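Local structure of uracil-DNA glycosylase (Sulfolobus tokodaii str. 7, 4ZBY) at residues L62-L71 against R175-R186; I140-Y148 against I157-P165. The protein belongs to the uracil-DNA glycosylase superfamily, an alpha/beta protein that carries an iron-sulfur cluster and is modelled with uracil bound in its pocket. One frame throughout, in Å; residues are numbered along the deposited sequence. Where two conformers were deposited one is given.

Overall arrangement
Going from the N terminus, the first segment to enter a contact is 62-71, on helix 58-71, which waits 104 residues for its partner, 175-186 on helix 172-190. Contact 1 therefore closes a long loop, and contact 2 lies nested inside it: residues 140-148 meet 157-165 across a short hairpin formed by strands 148-152 and 155-162. Contact 1 joins two helices that pack on the central mixed sheet; contact 2 lays a turn and a short helix against the sheet's strand 155-162. Helix 172-190 is the next helix or strand after 155-162, and the two contacts touch where D181 forms a salt bridge with R144 and L178 packs on T162.

Contact 1: residues L62-L71 against R175-R186; sequences LLTQMIKEIL and RKILEEDFKKIR
The side chain of F182 is the main bump of this interface, a knob seated in the hollow formed by M66, I67, I70 and L71. M66 covers one ring face with its CB and, in the conformer given, with SD, 4.4 Å from the F182 ring centroid and close to the normal, a Met-aromatic contact; I67 CG1 meets the ring edge. L63 CD1 reaches the far end of the ring, 3.6 Å from F182 CZ. The fit is reciprocal, for M66 is a knob among R175, L178, E179 and F182. In that same conformer its unbranched chain, extended beyond CG, pushes SD to 3.6 Å from L178 CG and CE against E179 CG. These are two helices of the alpha/beta uracil-DNA glycosylase fold, crossing at -51° with axes 9.3 Å apart, and I185 CD1 lies over the other face of F182. Branched I70 spreads two ways: CD1 lies on E179 CB, while CG2, anti to the backbone N, fits against K183 N. At one end L62 CD1 sits 3.6 Å above the centre of the R175 guanidinium plane, a flat cation over a methyl. R175 NE is held in turn by E179 OE2 at 2.7 Å, and a water links R175 NH2 to Q65 OE1.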
loop_
_atom_site.group_PDB
_atom_site.type_symbol
_atom_site.label_atom_id
_atom_site.label_comp_id
_atom_site.label_asym_id
_atom_site.label_seq_id
_atom_site.Cartn_x
_atom_site.Cartn_y
_atom_site.Cartn_z
ATOM N N LEU A 62 8.019 -7.392 9.103
ATOM C CA LEU A 62 8.472 -6.143 9.717
ATOM C C LEU A 62 7.325 -5.137 9.708
ATOM O O LEU A 62 7.088 -4.448 10.698
ATOM C CB LEU A 62 9.684 -5.583 8.994
ATOM C CG LEU A 62 10.180 -4.221 9.474
ATOM C CD1 LEU A 62 10.387 -4.218 10.973
ATOM C CD2 LEU A 62 11.487 -3.938 8.763
ATOM N N LEU A 63 6.617 -5.050 8.585
ATOM C CA LEU A 63 5.467 -4.171 8.512
ATOM C C LEU A 63 4.454 -4.520 9.599
ATOM O O LEU A 63 3.990 -3.640 10.316
ATOM C CB LEU A 63 4.794 -4.245 7.141
ATOM C CG LEU A 63 3.512 -3.422 7.024
ATOM C CD1 LEU A 63 3.780 -1.929 7.181
ATOM C CD2 LEU A 63 2.813 -3.656 5.705
ATOM N N THR A 64 4.115 -5.803 9.727
ATOM C CA THR A 64 3.169 -6.207 10.752
ATOM C C THR A 64 3.623 -5.802 12.155
ATOM O O THR A 64 2.827 -5.298 12.968
ATOM C CB THR A 64 2.937 -7.734 10.672
ATOM O OG1 THR A 64 2.495 -8.037 9.354
ATOM C CG2 THR A 64 1.889 -8.162 11.682
ATOM N N GLN A 65 4.912 -5.968 12.429
ATOM C CA GLN A 65 5.459 -5.623 13.731
ATOM C C GLN A 65 5.330 -4.124 13.993
ATOM O O GLN A 65 4.963 -3.727 15.092
ATOM C CB GLN A 65 6.925 -6.064 13.854
ATOM C CG GLN A 65 7.537 -5.722 15.205
ATOM C CD GLN A 65 9.011 -6.087 15.294
ATOM O OE1 GLN A 65 9.631 -6.490 14.305
ATOM N NE2 GLN A 65 9.578 -5.944 16.481
ATOM N N MET A 66 5.600 -3.286 12.988
ATOM C CA MET A 66 5.470 -1.843 13.190
ATOM C C MET A 66 4.018 -1.446 13.384
ATOM O O MET A 66 3.697 -0.596 14.213
ATOM C CB MET A 66 6.068 -1.057 12.023
ATOM C CG MET A 66 7.527 -1.275 11.888
ATOM S SD MET A 66 8.264 -0.042 10.809
ATOM C CE MET A 66 9.966 -0.586 10.884
ATOM N N ILE A 67 3.134 -2.042 12.599
ATOM C CA ILE A 67 1.730 -1.741 12.754
ATOM C C ILE A 67 1.275 -2.093 14.177
ATOM O O ILE A 67 0.564 -1.312 14.818
ATOM C CB ILE A 67 0.880 -2.478 11.712
ATOM C CG1 ILE A 67 1.161 -1.868 10.326
ATOM C CG2 ILE A 67 -0.609 -2.319 12.029
ATOM C CD1 ILE A 67 0.528 -2.656 9.212
ATOM N N LYS A 68 1.714 -3.244 14.678
ATOM C CA LYS A 68 1.329 -3.673 16.013
ATOM C C LYS A 68 1.992 -2.858 17.112
ATOM O O LYS A 68 1.310 -2.347 17.997
ATOM C CB LYS A 68 1.652 -5.162 16.204
ATOM C CG LYS A 68 1.424 -5.641 17.628
ATOM C CD LYS A 68 -0.033 -5.527 18.002
ATOM C CE LYS A 68 -0.283 -6.193 19.347
ATOM N NZ LYS A 68 -1.738 -6.217 19.666
ATOM N N GLU A 69 3.318 -2.725 17.068
ATOM C CA GLU A 69 4.040 -2.142 18.189
ATOM C C GLU A 69 3.997 -0.623 18.209
ATOM O O GLU A 69 4.003 -0.022 19.280
ATOM C CB GLU A 69 5.493 -2.614 18.174
ATOM C CG GLU A 69 5.600 -4.113 18.297
ATOM C CD GLU A 69 7.024 -4.571 18.448
ATOM O OE1 GLU A 69 7.931 -3.717 18.363
ATOM O OE2 GLU A 69 7.231 -5.784 18.650
ATOM N N ILE A 70 3.962 -0.003 17.031
ATOM C CA ILE A 70 4.026 1.442 16.961
ATOM C C ILE A 70 2.644 2.070 16.749
ATOM O O ILE A 70 2.329 3.060 17.406
ATOM C CB ILE A 70 5.018 1.891 15.871
ATOM C CG1 ILE A 70 6.399 1.338 16.219
ATOM C CG2 ILE A 70 5.104 3.427 15.801
ATOM C CD1 ILE A 70 7.435 1.605 15.173
ATOM N N LEU A 71 1.807 1.480 15.897
ATOM C CA LEU A 71 0.453 2.012 15.699
ATOM C C LEU A 71 -0.560 1.442 16.677
ATOM O O LEU A 71 -1.623 2.034 16.915
ATOM C CB LEU A 71 -0.048 1.740 14.278
ATOM C CG LEU A 71 0.841 2.228 13.125
ATOM C CD1 LEU A 71 0.069 1.998 11.831
ATOM C CD2 LEU A 71 1.241 3.689 13.272
ATOM N N ARG A 175 15.717 1.792 9.172
ATOM C CA ARG A 175 14.661 1.250 10.004
ATOM C C ARG A 175 14.216 2.259 11.054
ATOM O O ARG A 175 13.022 2.428 11.288
ATOM C CB ARG A 175 15.102 -0.030 10.691
ATOM C CG ARG A 175 13.903 -0.810 11.193
ATOM C CD ARG A 175 14.307 -1.980 12.039
ATOM N NE ARG A 175 13.303 -2.261 13.063
ATOM C CZ ARG A 175 12.992 -3.485 13.475
ATOM N NH1 ARG A 175 12.079 -3.659 14.419
ATOM N NH2 ARG A 175 13.595 -4.534 12.933
ATOM N N LYS A 176 15.176 2.917 11.699
ATOM C CA LYS A 176 14.817 3.890 12.716
ATOM C C LYS A 176 13.978 5.002 12.105
ATOM O O LYS A 176 13.052 5.513 12.748
ATOM C CB LYS A 176 16.076 4.455 13.387
ATOM C CG LYS A 176 16.580 3.585 14.506
ATOM C CD LYS A 176 15.666 3.730 15.705
ATOM C CE LYS A 176 15.984 2.734 16.802
ATOM N NZ LYS A 176 15.100 2.958 17.983
ATOM N N ILE A 177 14.294 5.374 10.866
ATOM C CA ILE A 177 13.543 6.424 10.185
ATOM C C ILE A 177 12.103 5.982 9.906
ATOM O O ILE A 177 11.150 6.748 10.077
ATOM C CB ILE A 177 14.214 6.830 8.870
ATOM C CG1 ILE A 177 15.573 7.449 9.189
ATOM C CG2 ILE A 177 13.329 7.809 8.089
ATOM C CD1 ILE A 177 16.284 8.088 8.005
ATOM N N LEU A 178 11.965 4.736 9.475
ATOM C CA LEU A 178 10.655 4.162 9.212
ATOM C C LEU A 178 9.827 4.075 10.505
ATOM O O LEU A 178 8.644 4.393 10.506
ATOM C CB LEU A 178 10.821 2.785 8.553
ATOM C CG LEU A 178 9.550 2.046 8.127
ATOM C CD1 LEU A 178 8.736 2.853 7.177
ATOM C CD2 LEU A 178 9.962 0.720 7.449
ATOM N N GLU A 179 10.465 3.706 11.611
ATOM C CA GLU A 179 9.783 3.646 12.889
ATOM C C GLU A 179 9.288 5.014 13.312
ATOM O O GLU A 179 8.175 5.149 13.810
ATOM C CB GLU A 179 10.692 3.031 13.956
ATOM C CG GLU A 179 11.030 1.573 13.630
ATOM C CD GLU A 179 12.060 0.951 14.559
ATOM O OE1 GLU A 179 12.763 1.700 15.272
ATOM O OE2 GLU A 179 12.165 -0.297 14.558
ATOM N N GLU A 180 10.115 6.028 13.095
ATOM C CA GLU A 180 9.743 7.393 13.430
ATOM C C GLU A 180 8.594 7.849 12.544
ATOM O O GLU A 180 7.698 8.551 12.999
ATOM C CB GLU A 180 10.948 8.328 13.281
ATOM C CG GLU A 180 12.019 8.088 14.331
ATOM C CD GLU A 180 11.487 8.240 15.745
ATOM O OE1 GLU A 180 11.006 9.341 16.082
ATOM O OE2 GLU A 180 11.535 7.253 16.513
ATOM N N ASP A 181 8.621 7.443 11.278
ATOM C CA ASP A 181 7.522 7.744 10.362
ATOM C C ASP A 181 6.239 7.090 10.872
ATOM O O ASP A 181 5.182 7.704 10.813
ATOM C CB ASP A 181 7.806 7.268 8.939
ATOM C CG ASP A 181 8.653 8.256 8.155
ATOM O OD1 ASP A 181 8.918 9.348 8.678
ATOM O OD2 ASP A 181 9.055 7.927 7.021
ATOM N N PHE A 182 6.333 5.868 11.406
ATOM C CA PHE A 182 5.133 5.203 11.910
ATOM C C PHE A 182 4.631 5.871 13.195
ATOM O O PHE A 182 3.421 5.910 13.425
ATOM C CB PHE A 182 5.365 3.701 12.110
ATOM C CG PHE A 182 4.981 2.873 10.907
ATOM C CD1 PHE A 182 5.568 3.096 9.683
ATOM C CD2 PHE A 182 4.012 1.885 11.003
ATOM C CE1 PHE A 182 5.211 2.350 8.566
ATOM C CE2 PHE A 182 3.647 1.135 9.881
ATOM C CZ PHE A 182 4.233 1.370 8.675
ATOM N N LYS A 183 5.542 6.414 14.006
ATOM C CA LYS A 183 5.145 7.199 15.183
ATOM C C LYS A 183 4.325 8.417 14.757
ATOM O O LYS A 183 3.341 8.783 15.409
ATOM C CB LYS A 183 6.370 7.651 15.992
ATOM C CG LYS A 183 7.121 6.522 16.700
ATOM C CD LYS A 183 8.314 7.055 17.510
ATOM C CE LYS A 183 9.067 5.929 18.226
ATOM N NZ LYS A 183 10.295 6.415 18.925
ATOM N N LYS A 184 4.744 9.063 13.668
ATOM C CA LYS A 184 4.009 10.207 13.152
ATOM C C LYS A 184 2.653 9.796 12.617
ATOM O O LYS A 184 1.673 10.536 12.790
ATOM C CB LYS A 184 4.815 10.936 12.066
ATOM C CG LYS A 184 6.052 11.628 12.615
ATOM C CD LYS A 184 6.899 12.203 11.468
ATOM C CE LYS A 184 7.911 13.218 11.982
ATOM N NZ LYS A 184 8.924 12.578 12.861
ATOM N N ILE A 185 2.602 8.636 11.967
ATOM C CA ILE A 185 1.352 8.088 11.467
ATOM C C ILE A 185 0.430 7.793 12.654
ATOM O O ILE A 185 -0.759 8.100 12.574
ATOM C CB ILE A 185 1.568 6.836 10.603
ATOM C CG1 ILE A 185 2.272 7.277 9.311
ATOM C CG2 ILE A 185 0.231 6.105 10.311
ATOM C CD1 ILE A 185 2.914 6.125 8.529
ATOM N N ARG A 186 0.983 7.284 13.754
ATOM C CA ARG A 186 0.110 7.022 14.916
ATOM C C ARG A 186 -0.512 8.325 15.399
ATOM O O ARG A 186 -1.703 8.383 15.687
ATOM C CB ARG A 186 0.851 6.350 16.066
ATOM C CG ARG A 186 -0.136 5.951 17.202
ATOM C CD ARG A 186 0.497 5.793 18.543
ATOM N NE ARG A 186 -0.513 5.455 19.551
ATOM C CZ ARG A 186 -0.886 6.228 20.567
ATOM N NH1 ARG A 186 -1.820 5.780 21.395
ATOM N NH2 ARG A 186 -0.331 7.423 20.779
HETATM O O HOH W 1 12.289 -7.063 13.853
HETATM O O HOH W 2 -2.336 3.460 19.197
#

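Contact 2: residues I140-Y148 against I157-P165; sequences ITKVRGKSY and IIVFPTYHP. With URA (uracil), chain C.
P161 fits between I140, V143 and Y148, its compact ring filling the angle where strand 155-162 packs against helix 140-143 and the turn after it. The strand belongs to the mixed sheet of the uracil-DNA glycosylase fold and pairs with 148-152 as an antiparallel hairpin. Y148 and V159 are a hydrogen-bonded pair: V159 N gives Y148 O a nearly straight bond (2.8 Å, 176°), and Y148 N returns one to V159 O. Further along, G145 N donates to P161 O at 3.1 Å. G145 has a positive phi, which suits glycine, and its lack of a side chain leaves room for R144 NH2. F160, its CG anti to the backbone N (chi1 -160°), brings its ring against the turn, with K146 N and O over one face and CZ 3.4 Å from G145 C. K146 O is buried without a polar partner.

R144 lies across Y163: its aliphatic CD rests over the aromatic face, 3.6 Å from the Y163 ring centroid, as a CH-pi contact. Bends at chi2 and chi3 let the chain lean on the ring while its guanidinium turns to D181 of helix 172-190, which forms a salt bridge with NH2. A water then joins R144 NH1, T141 O and Y163 OH. On the other flank, the Y148 ring sets its edge against P161, CE1 being 3.6 Å from P161 CD. F130 meets this ring edge-to-face, and Y148 OH donates to V143 O, tying Y148, the first residue of strand 148-152, to V143, the last of helix 140-143. Just past strand 155-162, H164 belongs to the uracil pocket; A166 N bonds to H164 ND1, consistent with fixing the ring's rotation. That leaves H164 NE2 to donate to uracil O2 at 2.8 Å.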
loop_
_atom_site.group_PDB
_atom_site.type_symbol
_atom_site.label_atom_id
_atom_site.label_comp_id
_atom_site.label_asym_id
_atom_site.label_seq_id
_atom_site.Cartn_x
_atom_site.Cartn_y
_atom_site.Cartn_z
ATOM N N ILE A 140 11.200 9.486 -3.562
ATOM C CA ILE A 140 10.699 9.067 -2.267
ATOM C C ILE A 140 11.539 9.675 -1.132
ATOM O O ILE A 140 10.993 10.018 -0.094
ATOM C CB ILE A 140 10.646 7.513 -2.148
ATOM C CG1 ILE A 140 9.862 7.094 -0.896
ATOM C CG2 ILE A 140 12.042 6.892 -2.199
ATOM C CD1 ILE A 140 8.411 7.584 -0.902
ATOM N N THR A 141 12.838 9.845 -1.337
ATOM C CA THR A 141 13.697 10.395 -0.289
ATOM C C THR A 141 13.238 11.807 0.058
ATOM O O THR A 141 13.186 12.209 1.237
ATOM C CB THR A 141 15.178 10.392 -0.715
ATOM O OG1 THR A 141 15.622 9.038 -0.874
ATOM C CG2 THR A 141 16.049 11.061 0.328
ATOM N N LYS A 142 12.844 12.546 -0.968
ATOM C CA LYS A 142 12.544 13.969 -0.789
ATOM C C LYS A 142 11.140 14.194 -0.251
ATOM O O LYS A 142 10.855 15.251 0.334
ATOM C CB LYS A 142 12.713 14.713 -2.110
ATOM C CG LYS A 142 14.159 15.032 -2.424
ATOM C CD LYS A 142 14.310 15.617 -3.812
ATOM C CE LYS A 142 15.751 15.979 -4.084
ATOM N NZ LYS A 142 15.902 16.592 -5.416
ATOM N N VAL A 143 10.259 13.218 -0.443
ATOM C CA VAL A 143 8.866 13.450 -0.096
ATOM C C VAL A 143 8.389 12.659 1.108
ATOM O O VAL A 143 7.333 12.966 1.646
ATOM C CB VAL A 143 7.910 13.157 -1.285
ATOM C CG1 VAL A 143 8.375 13.889 -2.560
ATOM C CG2 VAL A 143 7.715 11.635 -1.502
ATOM N N ARG A 144 9.137 11.642 1.535
ATOM C CA ARG A 144 8.678 10.836 2.675
ATOM C C ARG A 144 8.724 11.617 3.982
ATOM O O ARG A 144 9.432 12.658 4.098
ATOM C CB ARG A 144 9.514 9.555 2.816
ATOM C CG ARG A 144 11.017 9.814 3.073
ATOM C CD ARG A 144 11.539 8.978 4.257
ATOM N NE ARG A 144 11.049 9.469 5.543
ATOM C CZ ARG A 144 11.623 10.433 6.254
ATOM N NH1 ARG A 144 12.710 11.056 5.803
ATOM N NH2 ARG A 144 11.099 10.803 7.417
ATOM N N GLY A 145 7.944 11.123 4.949
ATOM C CA GLY A 145 8.055 11.536 6.335
ATOM C C GLY A 145 7.192 12.729 6.693
ATOM O O GLY A 145 7.349 13.328 7.754
ATOM N N LYS A 146 6.279 13.090 5.810
ATOM C CA LYS A 146 5.300 14.083 6.199
ATOM C C LYS A 146 3.974 13.802 5.523
ATOM O O LYS A 146 3.871 12.947 4.632
ATOM C CB LYS A 146 5.799 15.495 5.890
ATOM C CG LYS A 146 5.790 15.893 4.440
ATOM C CD LYS A 146 5.985 17.401 4.356
ATOM C CE LYS A 146 6.075 17.890 2.929
ATOM N NZ LYS A 146 6.486 19.329 2.881
ATOM N N SER A 147 2.938 14.493 5.976
ATOM C CA SER A 147 1.612 14.244 5.449
ATOM C C SER A 147 1.227 15.216 4.330
ATOM O O SER A 147 1.688 16.378 4.247
ATOM C CB SER A 147 0.579 14.291 6.578
ATOM O OG SER A 147 0.733 15.463 7.326
ATOM N N TYR A 148 0.401 14.700 3.428
ATOM C CA TYR A 148 -0.078 15.451 2.272
ATOM C C TYR A 148 -1.596 15.321 2.243
ATOM O O TYR A 148 -2.130 14.218 2.322
ATOM C CB TYR A 148 0.553 14.916 0.985
ATOM C CG TYR A 148 2.059 15.031 0.958
ATOM C CD1 TYR A 148 2.867 14.063 1.551
ATOM C CD2 TYR A 148 2.682 16.100 0.323
ATOM C CE1 TYR A 148 4.240 14.164 1.533
ATOM C CE2 TYR A 148 4.067 16.209 0.294
ATOM C CZ TYR A 148 4.840 15.243 0.907
ATOM O OH TYR A 148 6.217 15.365 0.868
ATOM N N ILE A 157 -8.233 12.882 2.528
ATOM C CA ILE A 157 -7.431 11.719 2.876
ATOM C C ILE A 157 -6.031 12.214 3.158
ATOM O O ILE A 157 -5.498 13.039 2.409
ATOM C CB ILE A 157 -7.403 10.670 1.745
ATOM C CG1 ILE A 157 -8.804 10.067 1.573
ATOM C CG2 ILE A 157 -6.391 9.556 2.069
ATOM C CD1 ILE A 157 -8.958 9.221 0.336
ATOM N N ILE A 158 -5.450 11.754 4.256
ATOM C CA ILE A 158 -4.075 12.122 4.582
ATOM C C ILE A 158 -3.147 11.096 3.970
ATOM O O ILE A 158 -3.229 9.911 4.302
ATOM C CB ILE A 158 -3.849 12.151 6.083
ATOM C CG1 ILE A 158 -4.748 13.206 6.735
ATOM C CG2 ILE A 158 -2.415 12.420 6.375
ATOM C CD1 ILE A 158 -4.819 13.069 8.251
ATOM N N VAL A 159 -2.276 11.535 3.073
ATOM C CA VAL A 159 -1.340 10.617 2.440
ATOM C C VAL A 159 0.021 10.766 3.098
ATOM O O VAL A 159 0.550 11.871 3.226
ATOM C CB VAL A 159 -1.219 10.861 0.913
ATOM C CG1 VAL A 159 -0.103 9.977 0.306
ATOM C CG2 VAL A 159 -2.547 10.590 0.225
ATOM N N PHE A 160 0.583 9.651 3.530
ATOM C CA PHE A 160 1.853 9.684 4.233
ATOM C C PHE A 160 2.846 8.716 3.616
ATOM O O PHE A 160 2.753 7.511 3.831
ATOM C CB PHE A 160 1.642 9.347 5.720
ATOM C CG PHE A 160 2.756 9.792 6.592
ATOM C CD1 PHE A 160 2.584 10.866 7.447
ATOM C CD2 PHE A 160 4.003 9.167 6.541
ATOM C CE1 PHE A 160 3.644 11.314 8.240
ATOM C CE2 PHE A 160 5.067 9.610 7.339
ATOM C CZ PHE A 160 4.874 10.664 8.195
ATOM N N PRO A 161 3.808 9.242 2.841
ATOM C CA PRO A 161 4.759 8.337 2.212
ATOM C C PRO A 161 5.861 7.910 3.172
ATOM O O PRO A 161 6.318 8.731 3.945
ATOM C CB PRO A 161 5.358 9.184 1.069
ATOM C CG PRO A 161 4.449 10.377 0.940
ATOM C CD PRO A 161 3.908 10.616 2.318
ATOM N N THR A 162 6.278 6.654 3.109
ATOM C CA THR A 162 7.446 6.178 3.845
ATOM C C THR A 162 8.355 5.340 2.946
ATOM O O THR A 162 8.010 5.033 1.804
ATOM C CB THR A 162 7.048 5.313 5.046
ATOM O OG1 THR A 162 6.676 4.003 4.589
ATOM C CG2 THR A 162 5.864 5.929 5.807
ATOM N N TYR A 163 9.519 4.960 3.463
ATOM C CA TYR A 163 10.357 4.007 2.754
ATOM C C TYR A 163 9.644 2.674 2.782
ATOM O O TYR A 163 8.776 2.443 3.613
ATOM C CB TYR A 163 11.742 3.901 3.386
ATOM C CG TYR A 163 12.626 5.107 3.164
ATOM C CD1 TYR A 163 12.683 5.739 1.922
ATOM C CD2 TYR A 163 13.419 5.603 4.187
ATOM C CE1 TYR A 163 13.495 6.841 1.715
ATOM C CE2 TYR A 163 14.244 6.702 3.986
ATOM C CZ TYR A 163 14.273 7.318 2.752
ATOM O OH TYR A 163 15.082 8.416 2.548
ATOM N N HIS A 164 9.978 1.801 1.850
ATOM C CA HIS A 164 9.383 0.492 1.838
ATOM C C HIS A 164 10.009 -0.338 2.947
ATOM O O HIS A 164 11.199 -0.219 3.208
ATOM C CB HIS A 164 9.618 -0.146 0.476
ATOM C CG HIS A 164 8.852 -1.398 0.264
ATOM N ND1 HIS A 164 9.226 -2.602 0.821
ATOM C CD2 HIS A 164 7.739 -1.643 -0.467
ATOM C CE1 HIS A 164 8.372 -3.539 0.446
ATOM N NE2 HIS A 164 7.462 -2.982 -0.337
ATOM N N PRO A 165 9.228 -1.211 3.585
ATOM C CA PRO A 165 9.767 -2.004 4.701
ATOM C C PRO A 165 10.971 -2.860 4.320
ATOM O O PRO A 165 11.839 -3.080 5.146
ATOM C CB PRO A 165 8.592 -2.900 5.091
ATOM C CG PRO A 165 7.410 -2.166 4.652
ATOM C CD PRO A 165 7.770 -1.373 3.449
HETATM N N1 URA C . 6.477 -5.882 -1.182
HETATM C C2 URA C . 5.398 -5.125 -1.481
HETATM O O2 URA C . 5.475 -4.061 -2.067
HETATM N N3 URA C . 4.204 -5.691 -1.271
HETATM C C4 URA C . 3.978 -6.931 -0.790
HETATM O O4 URA C . 2.833 -7.292 -0.579
HETATM C C5 URA C . 5.126 -7.688 -0.478
HETATM C C6 URA C . 6.354 -7.151 -0.669
HETATM O O HOH W 3 14.412 10.775 3.446
#